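Acetylglutamate kinase (Streptococcus mutans, PDB 3L86) probably catalyses the ATP-dependent phosphorylation of N-acetyl-L-glutamate to N-acetyl-L-glutamyl 5-phosphate, the second step in making N-acetyl-ornithine from glutamate for arginine biosynthesis. Local coordinates at residues A[93-104]-A[146-154]. Residues are numbered along the deposited sequence; the frame is centred on the assembly and turned at random.
Sequences INGLRVTSKDDM and LDKDTYGYV. With NLG (N-acetyl-L-glutamate), chain C.
T99 is gripped through both its backbone polar groups by the chain leaving helix 148-151: its N donates to Y151 O (2.9 Å) and its O accepts from Y153 N (2.7 Å), both bonds almost straight. At the rim of the N-acetyl-L-glutamate pocket of the amino acid kinase fold, this single beta bridge joins the chain just after the 92-97 hairpin to the helical connection between antiparallel strands 141-145 and 155-160. G152, at positive phi, passes so close that its CA reaches T99 O at 3.5 Å. Y151, with CG beside its own backbone N (chi1 -57°), lays its ring along the hairpin, presenting its edge to I93 O while CE1 meets L96 CB at 4.0 Å. Beyond the bridge, K101 CB sits over one face of the Y153 ring in a CH-pi contact, and M104 CG packs on Y153 CB at 3.8 Å. T99 OG1 donates to R97 O from above the carbonyl plane and is also hydrogen-bonded to N190 ND2, which itself bonds the substrate. The R97 side chain sets off away from 146-154; its NE bonds the acetyl oxygen O7 and NH1 is held by N80, while R97 N donates almost straight to the substrate's OXT at 3.2 Å.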
ATOM      1  N   ILE A  93      -8.721 -14.897   5.283  1.00 24.73           N
ATOM      2  CA  ILE A  93      -9.229 -14.911   6.637  1.00 25.98           C
ATOM      3  C   ILE A  93      -9.096 -13.511   7.152  1.00 26.90           C
ATOM      4  O   ILE A  93      -7.970 -13.001   7.270  1.00 27.63           O
ATOM      5  CB  ILE A  93      -8.375 -15.795   7.551  1.00 25.70           C
ATOM      6  CG1 ILE A  93      -8.479 -17.251   7.116  1.00 24.58           C
ATOM      7  CG2 ILE A  93      -8.808 -15.650   8.991  1.00 25.89           C
ATOM      8  CD1 ILE A  93      -7.902 -18.240   8.095  1.00 27.76           C
ATOM      9  N   ASN A  94     -10.227 -12.867   7.444  1.00 26.86           N
ATOM     10  CA  ASN A  94     -10.161 -11.525   8.011  1.00 26.64           C
ATOM     11  C   ASN A  94      -9.513 -10.596   6.984  1.00 24.87           C
ATOM     12  O   ASN A  94      -8.732  -9.717   7.339  1.00 24.73           O
ATOM     13  CB  ASN A  94      -9.318 -11.546   9.307  1.00 27.55           C
ATOM     14  CG  ASN A  94     -10.068 -12.183  10.511  1.00 31.19           C
ATOM     15  OD1 ASN A  94      -9.493 -12.990  11.267  1.00 32.87           O
ATOM     16  ND2 ASN A  94     -11.335 -11.797  10.700  1.00 30.16           N
ATOM     17  N   GLY A  95      -9.838 -10.811   5.713  1.00 21.75           N
ATOM     18  CA  GLY A  95      -9.258 -10.051   4.612  1.00 19.26           C
ATOM     19  C   GLY A  95      -7.763 -10.302   4.313  1.00 16.12           C
ATOM     20  O   GLY A  95      -7.211  -9.651   3.439  1.00 14.28           O
ATOM     21  N   LEU A  96      -7.134 -11.260   4.989  1.00 13.16           N
ATOM     22  CA  LEU A  96      -5.685 -11.578   4.749  1.00 11.70           C
ATOM     23  C   LEU A  96      -5.511 -12.944   4.077  1.00 10.27           C
ATOM     24  O   LEU A  96      -6.123 -13.922   4.504  1.00 10.79           O
ATOM     25  CB  LEU A  96      -4.912 -11.521   6.080  1.00 10.41           C
ATOM     26  CG  LEU A  96      -5.021 -10.203   6.857  1.00  9.83           C
ATOM     27  CD1 LEU A  96      -4.350 -10.369   8.212  1.00 13.80           C
ATOM     28  CD2 LEU A  96      -4.349  -9.002   6.095  1.00  8.83           C
ATOM     29  N   ARG A  97      -4.673 -13.032   3.048  1.00  8.67           N
ATOM     30  CA  ARG A  97      -4.491 -14.301   2.270  1.00  8.45           C
ATOM     31  C   ARG A  97      -3.634 -15.284   3.064  1.00  9.88           C
ATOM     32  O   ARG A  97      -2.540 -14.905   3.491  1.00  9.33           O
ATOM     33  CB  ARG A  97      -3.765 -14.017   0.923  1.00  8.56           C
ATOM     34  CG  ARG A  97      -3.644 -15.215  -0.107  1.00  7.76           C
ATOM     35  CD  ARG A  97      -2.654 -14.808  -1.314  1.00  6.56           C
ATOM     36  NE  ARG A  97      -3.205 -13.598  -1.924  1.00  9.48           N
ATOM     37  CZ  ARG A  97      -4.166 -13.619  -2.850  1.00 10.45           C
ATOM     38  NH1 ARG A  97      -4.631 -14.784  -3.344  1.00  7.28           N
ATOM     39  NH2 ARG A  97      -4.644 -12.476  -3.300  1.00 10.63           N
ATOM     40  N   VAL A  98      -4.131 -16.515   3.238  1.00 10.01           N
ATOM     41  CA  VAL A  98      -3.371 -17.609   3.809  1.00 10.61           C
ATOM     42  C   VAL A  98      -2.306 -18.020   2.778  1.00  9.51           C
ATOM     43  O   VAL A  98      -2.662 -18.293   1.635  1.00  8.64           O
ATOM     44  CB  VAL A  98      -4.312 -18.788   4.205  1.00 10.99           C
ATOM     45  CG1 VAL A  98      -3.498 -20.037   4.731  1.00 11.59           C
ATOM     46  CG2 VAL A  98      -5.299 -18.313   5.330  1.00 12.78           C
ATOM     47  N   THR A  99      -1.011 -17.987   3.153  1.00  9.42           N
ATOM     48  CA  THR A  99       0.100 -18.068   2.151  1.00  8.27           C
ATOM     49  C   THR A  99       1.133 -19.128   2.533  1.00  8.64           C
ATOM     50  O   THR A  99       1.866 -18.977   3.516  1.00  9.22           O
ATOM     51  CB  THR A  99       0.822 -16.648   2.000  1.00 10.18           C
ATOM     52  OG1 THR A  99      -0.160 -15.598   1.839  1.00  8.49           O
ATOM     53  CG2 THR A  99       1.800 -16.613   0.813  1.00  7.28           C
ATOM     54  N   SER A 100       1.209 -20.222   1.802  1.00  7.78           N
ATOM     55  CA  SER A 100       2.232 -21.220   2.116  1.00  7.45           C
ATOM     56  C   SER A 100       3.581 -20.804   1.559  1.00  9.57           C
ATOM     57  O   SER A 100       3.646 -19.913   0.716  1.00 10.13           O
ATOM     58  CB  SER A 100       1.864 -22.589   1.508  1.00  8.25           C
ATOM     59  OG  SER A 100       2.050 -22.569   0.097  1.00  6.72           O
ATOM     60  N   LYS A 101       4.663 -21.469   1.971  1.00  8.64           N
ATOM     61  CA  LYS A 101       5.960 -21.178   1.364  1.00 10.45           C
ATOM     62  C   LYS A 101       6.001 -21.370  -0.181  1.00 10.91           C
ATOM     63  O   LYS A 101       6.640 -20.560  -0.897  1.00 11.35           O
ATOM     64  CB  LYS A 101       7.021 -22.056   2.006  1.00  9.44           C
ATOM     65  CG  LYS A 101       8.210 -22.189   1.151  1.00 14.16           C
ATOM     66  CD  LYS A 101       9.320 -21.494   1.690  1.00 17.70           C
ATOM     67  CE  LYS A 101      10.200 -22.539   2.300  1.00 22.17           C
ATOM     68  NZ  LYS A 101      11.613 -22.101   2.250  1.00 24.44           N
ATOM     69  N   ASP A 102       5.360 -22.424  -0.694  1.00 10.64           N
ATOM     70  CA  ASP A 102       5.231 -22.585  -2.147  1.00 11.39           C
ATOM     71  C   ASP A 102       4.428 -21.414  -2.772  1.00 11.51           C
ATOM     72  O   ASP A 102       4.753 -20.972  -3.886  1.00 12.11           O
ATOM     73  CB  ASP A 102       4.622 -23.937  -2.574  1.00 12.29           C
ATOM     74  CG  ASP A 102       5.610 -25.147  -2.382  1.00 13.84           C
ATOM     75  OD1 ASP A 102       6.858 -24.946  -2.293  1.00 12.61           O
ATOM     76  OD2 ASP A 102       5.103 -26.297  -2.242  1.00 12.40           O
ATOM     77  N   ASP A 103       3.406 -20.940  -2.092  1.00 10.04           N
ATOM     78  CA  ASP A 103       2.625 -19.803  -2.525  1.00 10.10           C
ATOM     79  C   ASP A 103       3.441 -18.502  -2.791  1.00  8.84           C
ATOM     80  O   ASP A 103       3.080 -17.722  -3.646  1.00  9.66           O
ATOM     81  CB  ASP A 103       1.449 -19.527  -1.576  1.00 10.15           C
ATOM     82  CG  ASP A 103       0.328 -20.594  -1.652  1.00 11.62           C
ATOM     83  OD1 ASP A 103       0.195 -21.333  -2.610  1.00  9.09           O
ATOM     84  OD2 ASP A 103      -0.403 -20.650  -0.727  1.00  8.87           O
ATOM     85  N   MET A 104       4.496 -18.315  -2.030  1.00  8.67           N
ATOM     86  CA  MET A 104       5.321 -17.108  -2.076  1.00  8.25           C
ATOM     87  C   MET A 104       5.978 -16.941  -3.445  1.00  8.09           C
ATOM     88  O   MET A 104       6.221 -15.833  -3.922  1.00  7.56           O
ATOM     89  CB  MET A 104       6.406 -17.137  -0.966  1.00  9.02           C
ATOM     90  CG  MET A 104       5.897 -16.773   0.488  1.00  8.44           C
ATOM     91  SD  MET A 104       5.234 -15.043   0.567  1.00  7.70           S
ATOM     92  CE  MET A 104       6.532 -13.918  -0.103  1.00  6.42           C
ATOM     93  N   LEU A 146       2.968 -13.110  11.269  1.00 12.12           N
ATOM     94  CA  LEU A 146       1.822 -12.679  11.973  1.00 13.13           C
ATOM     95  C   LEU A 146       1.291 -13.779  12.922  1.00 14.07           C
ATOM     96  O   LEU A 146       0.979 -13.506  14.018  1.00 14.41           O
ATOM     97  CB  LEU A 146       0.761 -12.186  10.983  1.00 12.57           C
ATOM     98  CG  LEU A 146      -0.515 -11.527  11.503  1.00 17.00           C
ATOM     99  CD1 LEU A 146      -0.251 -10.437  12.535  1.00 14.55           C
ATOM    100  CD2 LEU A 146      -1.454 -11.025  10.423  1.00 13.49           C
ATOM    101  N   ASP A 147       1.245 -15.014  12.429  1.00 13.19           N
ATOM    102  CA  ASP A 147       0.672 -16.213  13.071  1.00 14.31           C
ATOM    103  C   ASP A 147       0.790 -17.384  12.129  1.00 13.22           C
ATOM    104  O   ASP A 147      -0.089 -17.650  11.368  1.00 12.54           O
ATOM    105  CB  ASP A 147      -0.804 -15.990  13.496  1.00 14.37           C
ATOM    106  CG  ASP A 147      -1.476 -17.237  14.164  1.00 19.02           C
ATOM    107  OD1 ASP A 147      -0.868 -18.282  14.365  1.00 16.24           O
ATOM    108  OD2 ASP A 147      -2.648 -17.078  14.496  1.00 20.92           O
ATOM    109  N   LYS A 148       1.934 -18.016  12.176  1.00 13.13           N
ATOM    110  CA  LYS A 148       2.290 -19.093  11.255  1.00 13.83           C
ATOM    111  C   LYS A 148       1.234 -20.142  11.111  1.00 13.52           C
ATOM    112  O   LYS A 148       0.924 -20.448  10.046  1.00 12.55           O
ATOM    113  CB  LYS A 148       3.604 -19.793  11.622  1.00 15.47           C
ATOM    114  CG  LYS A 148       4.795 -19.470  10.883  1.00 15.26           C
ATOM    115  CD  LYS A 148       5.978 -20.175  11.539  1.00 19.64           C
ATOM    116  CE  LYS A 148       7.318 -19.668  11.086  1.00 23.03           C
ATOM    117  NZ  LYS A 148       8.462 -20.616  11.216  1.00 23.98           N
ATOM    118  N   ASP A 149       0.711 -20.673  12.225  1.00 14.71           N
ATOM    119  CA  ASP A 149      -0.300 -21.773  12.147  1.00 15.05           C
ATOM    120  C   ASP A 149      -1.596 -21.328  11.446  1.00 14.11           C
ATOM    121  O   ASP A 149      -2.230 -22.101  10.745  1.00 14.71           O
ATOM    122  CB  ASP A 149      -0.662 -22.313  13.549  1.00 16.30           C
ATOM    123  CG  ASP A 149       0.382 -23.283  14.108  1.00 19.50           C
ATOM    124  OD1 ASP A 149       1.248 -23.775  13.341  1.00 23.88           O
ATOM    125  OD2 ASP A 149       0.356 -23.507  15.329  1.00 21.47           O
ATOM    126  N   THR A 150      -2.004 -20.081  11.631  1.00 12.76           N
ATOM    127  CA  THR A 150      -3.179 -19.603  10.891  1.00 12.82           C
ATOM    128  C   THR A 150      -2.968 -19.113   9.450  1.00 11.59           C
ATOM    129  O   THR A 150      -3.760 -19.432   8.573  1.00 12.34           O
ATOM    130  CB  THR A 150      -3.893 -18.518  11.680  1.00 13.06           C
ATOM    131  OG1 THR A 150      -4.174 -19.033  13.003  1.00 12.44           O
ATOM    132  CG2 THR A 150      -5.227 -18.144  11.000  1.00 16.42           C
ATOM    133  N   TYR A 151      -1.928 -18.308   9.209  1.00 11.13           N
ATOM    134  CA  TYR A 151      -1.733 -17.599   7.938  1.00  9.42           C
ATOM    135  C   TYR A 151      -0.514 -18.069   7.164  1.00  9.55           C
ATOM    136  O   TYR A 151      -0.393 -17.733   5.989  1.00  8.37           O
ATOM    137  CB  TYR A 151      -1.543 -16.072   8.126  1.00 10.04           C
ATOM    138  CG  TYR A 151      -2.661 -15.356   8.855  1.00 11.00           C
ATOM    139  CD1 TYR A 151      -3.870 -15.044   8.230  1.00 12.91           C
ATOM    140  CD2 TYR A 151      -2.521 -15.042  10.177  1.00 14.70           C
ATOM    141  CE1 TYR A 151      -4.914 -14.364   8.961  1.00 11.63           C
ATOM    142  CE2 TYR A 151      -3.519 -14.406  10.883  1.00 14.76           C
ATOM    143  CZ  TYR A 151      -4.712 -14.073  10.272  1.00 14.53           C
ATOM    144  OH  TYR A 151      -5.683 -13.436  11.057  1.00 18.05           O
ATOM    145  N   GLY A 152       0.411 -18.823   7.776  1.00  8.86           N
ATOM    146  CA  GLY A 152       1.589 -19.229   6.994  1.00  7.38           C
ATOM    147  C   GLY A 152       2.643 -18.110   6.893  1.00  7.56           C
ATOM    148  O   GLY A 152       3.005 -17.531   7.917  1.00  8.27           O
ATOM    149  N   TYR A 153       3.092 -17.794   5.662  1.00  7.83           N
ATOM    150  CA  TYR A 153       4.131 -16.786   5.363  1.00  8.38           C
ATOM    151  C   TYR A 153       3.617 -15.322   5.235  1.00  9.11           C
ATOM    152  O   TYR A 153       4.057 -14.579   4.353  1.00 12.47           O
ATOM    153  CB  TYR A 153       4.915 -17.195   4.090  1.00  6.64           C
ATOM    154  CG  TYR A 153       5.976 -18.240   4.408  1.00  9.28           C
ATOM    155  CD1 TYR A 153       5.629 -19.521   4.879  1.00  8.34           C
ATOM    156  CD2 TYR A 153       7.331 -17.941   4.268  1.00  6.81           C
ATOM    157  CE1 TYR A 153       6.671 -20.484   5.210  1.00 10.92           C
ATOM    158  CE2 TYR A 153       8.321 -18.866   4.561  1.00 10.78           C
ATOM    159  CZ  TYR A 153       7.991 -20.124   5.050  1.00 11.55           C
ATOM    160  OH  TYR A 153       9.041 -20.994   5.347  1.00 15.28           O
ATOM    161  N   VAL A 154       2.628 -14.958   6.038  1.00  8.91           N
ATOM    162  CA  VAL A 154       2.138 -13.568   6.146  1.00  8.97           C
ATOM    163  C   VAL A 154       2.897 -12.791   7.236  1.00  8.57           C
ATOM    164  O   VAL A 154       3.106 -13.298   8.348  1.00  7.47           O
ATOM    165  CB  VAL A 154       0.604 -13.540   6.346  1.00  8.96           C
ATOM    166  CG1 VAL A 154       0.078 -12.125   6.636  1.00 10.04           C
ATOM    167  CG2 VAL A 154      -0.075 -14.070   5.032  1.00  9.66           C
TER
HETATM  168  CA  NLG C 247      -1.690  -9.314   0.560  1.00 10.85           C
HETATM  169  C   NLG C 247      -1.849 -10.008   1.789  1.00 11.88           C
HETATM  170  OXT NLG C 247      -2.897 -10.526   2.188  1.00 10.26           O
HETATM  171  O   NLG C 247      -1.175 -10.181   2.737  1.00 16.79           O
HETATM  172  CB  NLG C 247      -0.689  -8.579  -0.350  1.00  9.78           C
HETATM  173  CG  NLG C 247      -1.167  -7.788  -1.638  1.00 11.37           C
HETATM  174  CD  NLG C 247      -2.195  -6.579  -1.611  1.00 12.44           C
HETATM  175  OE1 NLG C 247      -2.413  -6.071  -0.549  1.00 10.49           O
HETATM  176  OE2 NLG C 247      -2.808  -6.150  -2.602  1.00 10.57           O
HETATM  177  C7  NLG C 247      -2.842 -10.481  -1.119  1.00  7.75           C
HETATM  178  C8  NLG C 247      -3.747 -10.362  -1.910  1.00  2.00           C
HETATM  179  O7  NLG C 247      -2.115 -11.432  -0.965  1.00 11.42           O
HETATM  180  N2  NLG C 247      -2.561  -9.542  -0.300  1.00 13.50           N